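Local coordinates for protein ceramide very long chain fatty acid hydroxylase SCS7 (Saccharomyces cerevisiae, PDB 4ZR1) that hydroxylates the very long chain fatty acid of ceramides, probably at C-2, in the endoplasmic reticulum membrane, probably using a dimetal centre held by histidines, at residues F135-E146 and A219-Y228; N125-F135 and L211-A219. All blocks are in the same frame, centred on the assembly; numbering follows the deposited sequence.

Contact 1 (F135-E146 and A219-Y228). With TRD (tridecane), chain K.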
# COMPACT_ATOMS: atom_id res chain seq x y z
N PHE A 135 -1.44 -23.70 8.67
CA PHE A 135 -1.35 -22.90 7.46
C PHE A 135 -2.44 -21.83 7.46
O PHE A 135 -2.17 -20.65 7.23
CB PHE A 135 -1.48 -23.78 6.22
CG PHE A 135 -1.38 -23.03 4.93
CD1 PHE A 135 -2.48 -22.38 4.40
CD2 PHE A 135 -0.19 -23.01 4.22
CE1 PHE A 135 -2.39 -21.70 3.19
CE2 PHE A 135 -0.10 -22.33 3.03
CZ PHE A 135 -1.20 -21.68 2.51
N CYS A 136 -3.68 -22.26 7.72
CA CYS A 136 -4.84 -21.38 7.67
C CYS A 136 -4.77 -20.28 8.73
O CYS A 136 -5.16 -19.15 8.46
CB CYS A 136 -6.14 -22.18 7.83
SG CYS A 136 -6.47 -23.29 6.42
N VAL A 137 -4.26 -20.59 9.92
CA VAL A 137 -4.14 -19.55 10.95
C VAL A 137 -3.07 -18.55 10.52
O VAL A 137 -3.14 -17.38 10.87
CB VAL A 137 -3.82 -20.11 12.37
CG1 VAL A 137 -4.63 -21.35 12.64
CG2 VAL A 137 -2.37 -20.43 12.53
N GLY A 138 -2.09 -19.02 9.74
CA GLY A 138 -1.12 -18.14 9.13
C GLY A 138 -1.81 -17.11 8.25
O GLY A 138 -1.52 -15.91 8.34
N VAL A 139 -2.75 -17.57 7.42
CA VAL A 139 -3.56 -16.69 6.59
C VAL A 139 -4.41 -15.73 7.44
O VAL A 139 -4.63 -14.58 7.07
CB VAL A 139 -4.46 -17.49 5.66
CG1 VAL A 139 -5.36 -16.56 4.84
CG2 VAL A 139 -3.62 -18.40 4.75
N PHE A 140 -4.89 -16.20 8.58
CA PHE A 140 -5.73 -15.38 9.44
C PHE A 140 -4.91 -14.28 10.12
O PHE A 140 -5.33 -13.12 10.21
CB PHE A 140 -6.43 -16.26 10.49
CG PHE A 140 -7.22 -15.49 11.51
CD1 PHE A 140 -8.47 -14.97 11.20
CD2 PHE A 140 -6.72 -15.28 12.79
CE1 PHE A 140 -9.20 -14.27 12.14
CE2 PHE A 140 -7.45 -14.57 13.74
CZ PHE A 140 -8.70 -14.07 13.41
N VAL A 141 -3.73 -14.66 10.60
CA VAL A 141 -2.81 -13.71 11.19
C VAL A 141 -2.34 -12.71 10.13
O VAL A 141 -2.16 -11.53 10.44
CB VAL A 141 -1.59 -14.43 11.83
CG1 VAL A 141 -0.51 -13.43 12.26
CG2 VAL A 141 -2.04 -15.27 13.02
N TRP A 142 -2.16 -13.15 8.88
CA TRP A 142 -1.78 -12.21 7.83
C TRP A 142 -2.78 -11.05 7.75
O TRP A 142 -2.37 -9.89 7.66
CB TRP A 142 -1.67 -12.85 6.43
CG TRP A 142 -1.74 -11.73 5.43
CD1 TRP A 142 -2.80 -11.41 4.63
CD2 TRP A 142 -0.76 -10.70 5.23
NE1 TRP A 142 -2.52 -10.27 3.91
CE2 TRP A 142 -1.28 -9.81 4.27
CE3 TRP A 142 0.51 -10.46 5.76
CZ2 TRP A 142 -0.57 -8.70 3.82
CZ3 TRP A 142 1.21 -9.34 5.31
CH2 TRP A 142 0.67 -8.48 4.36
N THR A 143 -4.08 -11.35 7.76
CA THR A 143 -5.09 -10.31 7.56
C THR A 143 -5.04 -9.27 8.67
O THR A 143 -5.43 -8.12 8.46
CB THR A 143 -6.53 -10.86 7.51
OG1 THR A 143 -6.97 -11.22 8.83
CG2 THR A 143 -6.60 -12.05 6.59
N LEU A 144 -4.58 -9.69 9.85
CA LEU A 144 -4.47 -8.79 10.98
C LEU A 144 -3.25 -7.90 10.81
O LEU A 144 -3.32 -6.68 10.99
CB LEU A 144 -4.40 -9.57 12.29
CG LEU A 144 -4.56 -8.70 13.55
CD1 LEU A 144 -5.85 -7.87 13.50
CD2 LEU A 144 -4.53 -9.57 14.79
N ILE A 145 -2.12 -8.52 10.46
CA ILE A 145 -0.92 -7.83 10.03
C ILE A 145 -1.21 -6.83 8.90
O ILE A 145 -0.82 -5.65 8.98
CB ILE A 145 0.14 -8.83 9.57
CG1 ILE A 145 0.65 -9.61 10.78
CG2 ILE A 145 1.27 -8.13 8.85
CD1 ILE A 145 1.48 -10.83 10.43
N GLU A 146 -1.89 -7.31 7.86
CA GLU A 146 -2.36 -6.46 6.76
C GLU A 146 -3.08 -5.21 7.26
O GLU A 146 -2.77 -4.11 6.83
CB GLU A 146 -3.28 -7.26 5.84
CG GLU A 146 -4.01 -6.41 4.81
CD GLU A 146 -5.15 -7.15 4.13
OE1 GLU A 146 -6.25 -6.56 4.01
OE2 GLU A 146 -4.95 -8.32 3.70
N ALA A 219 4.28 -20.47 6.11
CA ALA A 219 3.85 -20.67 4.73
C ALA A 219 2.51 -19.98 4.51
O ALA A 219 2.30 -19.33 3.49
CB ALA A 219 3.77 -22.16 4.39
N GLY A 220 1.62 -20.11 5.49
CA GLY A 220 0.30 -19.50 5.43
C GLY A 220 0.31 -17.98 5.46
O GLY A 220 -0.34 -17.33 4.64
N GLY A 221 1.04 -17.41 6.41
CA GLY A 221 1.21 -15.98 6.49
C GLY A 221 1.78 -15.41 5.20
O GLY A 221 1.36 -14.35 4.72
N LEU A 222 2.75 -16.12 4.61
CA LEU A 222 3.37 -15.67 3.38
C LEU A 222 2.38 -15.74 2.22
O LEU A 222 2.31 -14.81 1.40
CB LEU A 222 4.62 -16.49 3.08
CG LEU A 222 5.41 -16.04 1.85
CD1 LEU A 222 5.83 -14.61 2.01
CD2 LEU A 222 6.61 -16.93 1.65
N PHE A 223 1.60 -16.83 2.15
CA PHE A 223 0.58 -17.01 1.11
C PHE A 223 -0.47 -15.92 1.20
O PHE A 223 -0.96 -15.41 0.19
CB PHE A 223 -0.08 -18.39 1.23
CG PHE A 223 -1.21 -18.61 0.26
CD1 PHE A 223 -0.96 -18.93 -1.06
CD2 PHE A 223 -2.53 -18.52 0.68
CE1 PHE A 223 -2.00 -19.14 -1.95
CE2 PHE A 223 -3.56 -18.73 -0.20
CZ PHE A 223 -3.30 -19.05 -1.52
N GLY A 224 -0.82 -15.55 2.43
CA GLY A 224 -1.76 -14.49 2.67
C GLY A 224 -1.23 -13.17 2.17
O GLY A 224 -1.99 -12.38 1.61
N TYR A 225 0.07 -12.93 2.35
CA TYR A 225 0.68 -11.71 1.83
C TYR A 225 0.54 -11.64 0.30
O TYR A 225 0.18 -10.59 -0.25
CB TYR A 225 2.16 -11.60 2.20
CG TYR A 225 2.87 -10.72 1.20
CD1 TYR A 225 2.67 -9.34 1.21
CD2 TYR A 225 3.70 -11.27 0.21
CE1 TYR A 225 3.29 -8.53 0.27
CE2 TYR A 225 4.31 -10.46 -0.73
CZ TYR A 225 4.10 -9.09 -0.70
OH TYR A 225 4.69 -8.28 -1.63
N VAL A 226 0.86 -12.74 -0.37
CA VAL A 226 0.77 -12.81 -1.83
C VAL A 226 -0.66 -12.58 -2.32
O VAL A 226 -0.87 -11.90 -3.33
CB VAL A 226 1.26 -14.16 -2.36
CG1 VAL A 226 1.10 -14.22 -3.87
CG2 VAL A 226 2.73 -14.36 -1.94
N CYS A 227 -1.63 -13.14 -1.61
CA CYS A 227 -3.03 -12.90 -1.96
C CYS A 227 -3.38 -11.43 -1.81
O CYS A 227 -4.04 -10.86 -2.67
CB CYS A 227 -3.95 -13.77 -1.11
SG CYS A 227 -3.80 -15.54 -1.44
N TYR A 228 -2.91 -10.82 -0.72
CA TYR A 228 -3.12 -9.39 -0.48
C TYR A 228 -2.63 -8.46 -1.61
O TYR A 228 -3.40 -7.62 -2.10
CB TYR A 228 -2.43 -8.98 0.83
CG TYR A 228 -2.05 -7.51 0.87
CD1 TYR A 228 -2.99 -6.53 1.17
CD2 TYR A 228 -0.74 -7.10 0.61
CE1 TYR A 228 -2.65 -5.19 1.20
CE2 TYR A 228 -0.39 -5.77 0.65
CZ TYR A 228 -1.35 -4.81 0.94
OH TYR A 228 -1.00 -3.47 0.97
C1 TRD K . 4.86 -7.31 5.43
C2 TRD K . 5.34 -8.44 6.33
C3 TRD K . 4.76 -9.76 5.85
C4 TRD K . 4.84 -10.85 6.91
C5 TRD K . 4.40 -12.18 6.33
C6 TRD K . 4.70 -13.30 7.31
C7 TRD K . 3.44 -13.71 8.05
C8 TRD K . 3.76 -14.39 9.37
C9 TRD K . 2.65 -15.36 9.75
C10 TRD K . 2.81 -15.94 11.15
C11 TRD K . 1.74 -16.98 11.43
C12 TRD K . 1.94 -17.61 12.80
C13 TRD K . 0.95 -18.74 13.08
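Trp142 lies flat on the helix 219-228, a knob seated among Gly221, Gly224, Tyr225 and Tyr228, in a worked example of how glycines let two transmembrane helices meet at close range. With CG anti to the backbone N (chi1 162°), the indole reaches across the gap. Tyr225 CA stands over one face, 3.7 Å from the centroid of the six-membered ring, and Glu146 CB lies near the rim of the opposite face. Tyr225 turns its ring edge toward the indole in an offset edge-to-face pair, CD1 lying 3.8 Å from Trp142 CH2, while the Tyr228 ring meets the indole obliquely, planes 55° apart, its CG 3.5 Å from Trp142 CZ2. Trp142 NE1 bonds weakly to Glu146 OE2, which Thr266 OG1 also bonds; the stronger partner of the carboxylate is Val265 N, at OE1. The Phe135 ring, likewise anti (chi1 -179°), swings over Gly220, whose CA is 3.7 Å from its centroid and 3.3 Å from Phe135 O. Between Trp142 and Phe135, Gly221 CA lies 3.3 Å from Gly138 O and 3.5 Å from tridecane C7. The join thus rests on CH-pi, CA-H...O, aromatic and apolar contacts, without conventional hydrogen bonds between the two segments, and its bare glycine surface admits an alkyl chain.

Contact 2 (N125-F135 and L211-A219)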
# COMPACT_ATOMS: atom_id res chain seq x y z
N ASN A 125 6.76 -33.87 8.03
CA ASN A 125 7.33 -34.02 9.36
C ASN A 125 6.31 -33.82 10.46
O ASN A 125 6.64 -33.74 11.65
CB ASN A 125 8.48 -33.05 9.53
CG ASN A 125 9.58 -33.29 8.52
OD1 ASN A 125 10.40 -34.18 8.69
ND2 ASN A 125 9.58 -32.50 7.44
N MET A 126 5.04 -33.78 10.06
CA MET A 126 3.99 -33.35 10.97
C MET A 126 2.63 -33.86 10.52
O MET A 126 2.44 -34.16 9.34
CB MET A 126 4.00 -31.84 11.05
CG MET A 126 3.02 -31.27 11.99
SD MET A 126 2.99 -29.51 11.76
CE MET A 126 1.71 -29.18 12.96
N ASN A 127 1.70 -34.02 11.46
CA ASN A 127 0.34 -34.38 11.13
C ASN A 127 -0.17 -33.39 10.08
O ASN A 127 -0.26 -32.18 10.34
CB ASN A 127 -0.56 -34.37 12.37
CG ASN A 127 -1.91 -35.01 12.12
OD1 ASN A 127 -2.71 -34.51 11.34
ND2 ASN A 127 -2.17 -36.13 12.81
N GLN A 128 -0.49 -33.91 8.91
CA GLN A 128 -0.84 -33.07 7.77
C GLN A 128 -2.08 -32.23 8.05
O GLN A 128 -2.17 -31.08 7.63
CB GLN A 128 -1.03 -33.95 6.53
CG GLN A 128 0.28 -34.65 6.16
CD GLN A 128 0.25 -35.35 4.82
OE1 GLN A 128 -0.79 -35.44 4.17
NE2 GLN A 128 1.40 -35.84 4.39
N LEU A 129 -3.01 -32.79 8.81
CA LEU A 129 -4.26 -32.10 9.09
C LEU A 129 -4.02 -30.91 10.02
O LEU A 129 -4.64 -29.86 9.87
CB LEU A 129 -5.26 -33.08 9.70
CG LEU A 129 -6.74 -32.74 9.62
CD1 LEU A 129 -7.13 -32.39 8.20
CD2 LEU A 129 -7.53 -33.95 10.08
N PHE A 130 -3.11 -31.07 10.97
CA PHE A 130 -2.74 -29.94 11.81
C PHE A 130 -1.85 -28.95 11.04
O PHE A 130 -1.85 -27.76 11.34
CB PHE A 130 -2.03 -30.40 13.08
CG PHE A 130 -2.94 -31.04 14.09
CD1 PHE A 130 -3.28 -32.38 13.98
CD2 PHE A 130 -3.45 -30.31 15.15
CE1 PHE A 130 -4.14 -32.98 14.90
CE2 PHE A 130 -4.30 -30.91 16.08
CZ PHE A 130 -4.64 -32.24 15.95
N ALA A 131 -1.10 -29.45 10.06
CA ALA A 131 -0.27 -28.56 9.25
C ALA A 131 -1.17 -27.66 8.41
O ALA A 131 -0.97 -26.44 8.37
CB ALA A 131 0.68 -29.35 8.37
N CYS A 132 -2.16 -28.25 7.75
CA CYS A 132 -3.16 -27.47 7.03
C CYS A 132 -3.84 -26.47 7.96
O CYS A 132 -4.05 -25.32 7.58
CB CYS A 132 -4.20 -28.37 6.39
SG CYS A 132 -3.53 -29.40 5.08
N PHE A 133 -4.17 -26.89 9.18
CA PHE A 133 -4.82 -25.97 10.10
C PHE A 133 -3.89 -24.81 10.45
O PHE A 133 -4.31 -23.66 10.49
CB PHE A 133 -5.27 -26.65 11.39
CG PHE A 133 -5.72 -25.65 12.43
CD1 PHE A 133 -6.87 -24.89 12.23
CD2 PHE A 133 -4.98 -25.44 13.58
CE1 PHE A 133 -7.28 -23.93 13.15
CE2 PHE A 133 -5.38 -24.48 14.52
CZ PHE A 133 -6.54 -23.73 14.30
N LEU A 134 -2.62 -25.11 10.70
CA LEU A 134 -1.67 -24.07 11.07
C LEU A 134 -1.36 -23.15 9.88
O LEU A 134 -1.06 -21.97 10.05
CB LEU A 134 -0.39 -24.70 11.61
CG LEU A 134 -0.54 -25.32 13.01
CD1 LEU A 134 0.76 -25.90 13.48
CD2 LEU A 134 -1.03 -24.27 14.00
N PHE A 135 -1.44 -23.70 8.67
CA PHE A 135 -1.35 -22.90 7.46
C PHE A 135 -2.44 -21.83 7.46
O PHE A 135 -2.17 -20.65 7.23
CB PHE A 135 -1.48 -23.78 6.22
CG PHE A 135 -1.38 -23.03 4.93
CD1 PHE A 135 -2.48 -22.38 4.40
CD2 PHE A 135 -0.19 -23.01 4.22
CE1 PHE A 135 -2.39 -21.70 3.19
CE2 PHE A 135 -0.10 -22.33 3.03
CZ PHE A 135 -1.20 -21.68 2.51
N LEU A 211 9.37 -26.09 15.49
CA LEU A 211 9.94 -25.99 14.16
C LEU A 211 8.95 -26.18 13.01
O LEU A 211 8.73 -25.26 12.22
CB LEU A 211 11.09 -26.99 14.05
CG LEU A 211 12.06 -26.83 12.89
CD1 LEU A 211 13.45 -26.75 13.44
CD2 LEU A 211 11.95 -28.03 12.01
N TYR A 212 8.33 -27.36 12.90
CA TYR A 212 7.51 -27.65 11.73
C TYR A 212 6.15 -26.97 11.79
O TYR A 212 5.45 -26.87 10.78
CB TYR A 212 7.33 -29.15 11.55
CG TYR A 212 8.64 -29.85 11.27
CD1 TYR A 212 9.31 -29.62 10.08
CD2 TYR A 212 9.21 -30.71 12.20
CE1 TYR A 212 10.51 -30.25 9.81
CE2 TYR A 212 10.41 -31.33 11.94
CZ TYR A 212 11.05 -31.10 10.74
OH TYR A 212 12.25 -31.71 10.47
N TRP A 213 5.79 -26.49 12.98
CA TRP A 213 4.62 -25.63 13.12
C TRP A 213 4.90 -24.28 12.47
O TRP A 213 4.01 -23.62 11.94
CB TRP A 213 4.25 -25.41 14.59
CG TRP A 213 3.73 -26.60 15.36
CD1 TRP A 213 3.97 -27.93 15.11
CD2 TRP A 213 2.89 -26.56 16.52
NE1 TRP A 213 3.32 -28.71 16.04
CE2 TRP A 213 2.66 -27.89 16.92
CE3 TRP A 213 2.31 -25.52 17.25
CZ2 TRP A 213 1.86 -28.21 18.03
CZ3 TRP A 213 1.52 -25.84 18.35
CH2 TRP A 213 1.30 -27.17 18.72
N ALA A 214 6.17 -23.86 12.55
CA ALA A 214 6.58 -22.58 11.99
C ALA A 214 6.59 -22.67 10.48
O ALA A 214 6.18 -21.73 9.81
CB ALA A 214 7.94 -22.19 12.51
N TYR A 215 7.05 -23.80 9.94
CA TYR A 215 7.02 -24.02 8.50
C TYR A 215 5.61 -23.85 7.95
O TYR A 215 5.40 -23.09 7.00
CB TYR A 215 7.55 -25.40 8.15
CG TYR A 215 9.06 -25.45 8.12
CD1 TYR A 215 9.76 -25.07 6.99
CD2 TYR A 215 9.78 -25.85 9.24
CE1 TYR A 215 11.13 -25.09 6.96
CE2 TYR A 215 11.15 -25.88 9.22
CZ TYR A 215 11.82 -25.50 8.08
OH TYR A 215 13.19 -25.53 8.06
N ALA A 216 4.65 -24.53 8.57
CA ALA A 216 3.26 -24.48 8.13
C ALA A 216 2.65 -23.10 8.39
O ALA A 216 1.92 -22.57 7.55
CB ALA A 216 2.45 -25.55 8.83
N GLY A 217 2.93 -22.54 9.56
CA GLY A 217 2.40 -21.24 9.93
C GLY A 217 2.95 -20.12 9.07
O GLY A 217 2.20 -19.27 8.59
N PHE A 218 4.27 -20.10 8.88
CA PHE A 218 4.89 -19.10 8.03
C PHE A 218 4.43 -19.24 6.58
O PHE A 218 4.22 -18.23 5.90
CB PHE A 218 6.42 -19.18 8.09
CG PHE A 218 7.10 -18.21 7.19
CD1 PHE A 218 7.13 -16.85 7.50
CD2 PHE A 218 7.70 -18.63 6.01
CE1 PHE A 218 7.75 -15.93 6.67
CE2 PHE A 218 8.33 -17.71 5.16
CZ PHE A 218 8.35 -16.36 5.49
N ALA A 219 4.28 -20.47 6.11
CA ALA A 219 3.85 -20.67 4.73
C ALA A 219 2.51 -19.98 4.51
O ALA A 219 2.30 -19.33 3.49
CB ALA A 219 3.77 -22.16 4.39
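Asn125 lies against the phenol of Tyr212 with its amide nearly parallel to the ring, the planes only 10° apart. Its CB stands over the ring centre, 3.3 Å from the centroid, and CG sits above the rim near CE1 and CZ. On the opposite face of the same ring lies Leu211 CD2, so the ring lies between the Asn125 side chain and a leucine methyl. The amide nitrogen of Asn125 is used by a hydrogen bond to Val121 O in the preceding helix.

The next residue, Trp213, receives two side chains. Leu134 places CD1 over one face of the indole, 3.6 Å from Trp213 CG. The fully extended Met126, with CG anti to its own N (chi1 -177°), runs across the indole at about a right angle. Its CE comes to 3.4 Å from Trp213 CD1, and the sulfur makes an oblique Met-aromatic contact.

Beyond these large groups the backbones close in around small residues. Ala216 CB packs on Ala131 O at 3.6 Å, and CA-H...O contacts run both ways: Gly217 CA to Leu134 O, and Phe135 CA to Ala216 O at 3.3 Å. The contact joins the starts of TM2 and TM4, inferred to lie at the lumenal side. Helix 106-125 flanks it, touching Tyr212, Ala216 and Phe135, while helix 191-208 meets Ala214 and Phe218 on TM4.

Contacts 1 and 2 are successive parts of one interface between helices 128-154 and 211-236, continuous through Phe135 and Ala219, with centres about 13 Å apart. The crossing hardly changes, -48° against -46°, but the axes of the segments approach to 6.5 Å in contact 1 and 7.5 Å in contact 2. Contact 1 is buried, built on glycines and an aromatic cluster, and runs toward the histidine-bound zinc ions, with Tyr228 near His232. Contact 2, farther from the centre of the chain at what is inferred to be the lumenal end, is only partly buried: Ala131, Ala216 and Gly217 line the close approach, and Asn125 and Met126, just before helix 128-154, join the packing.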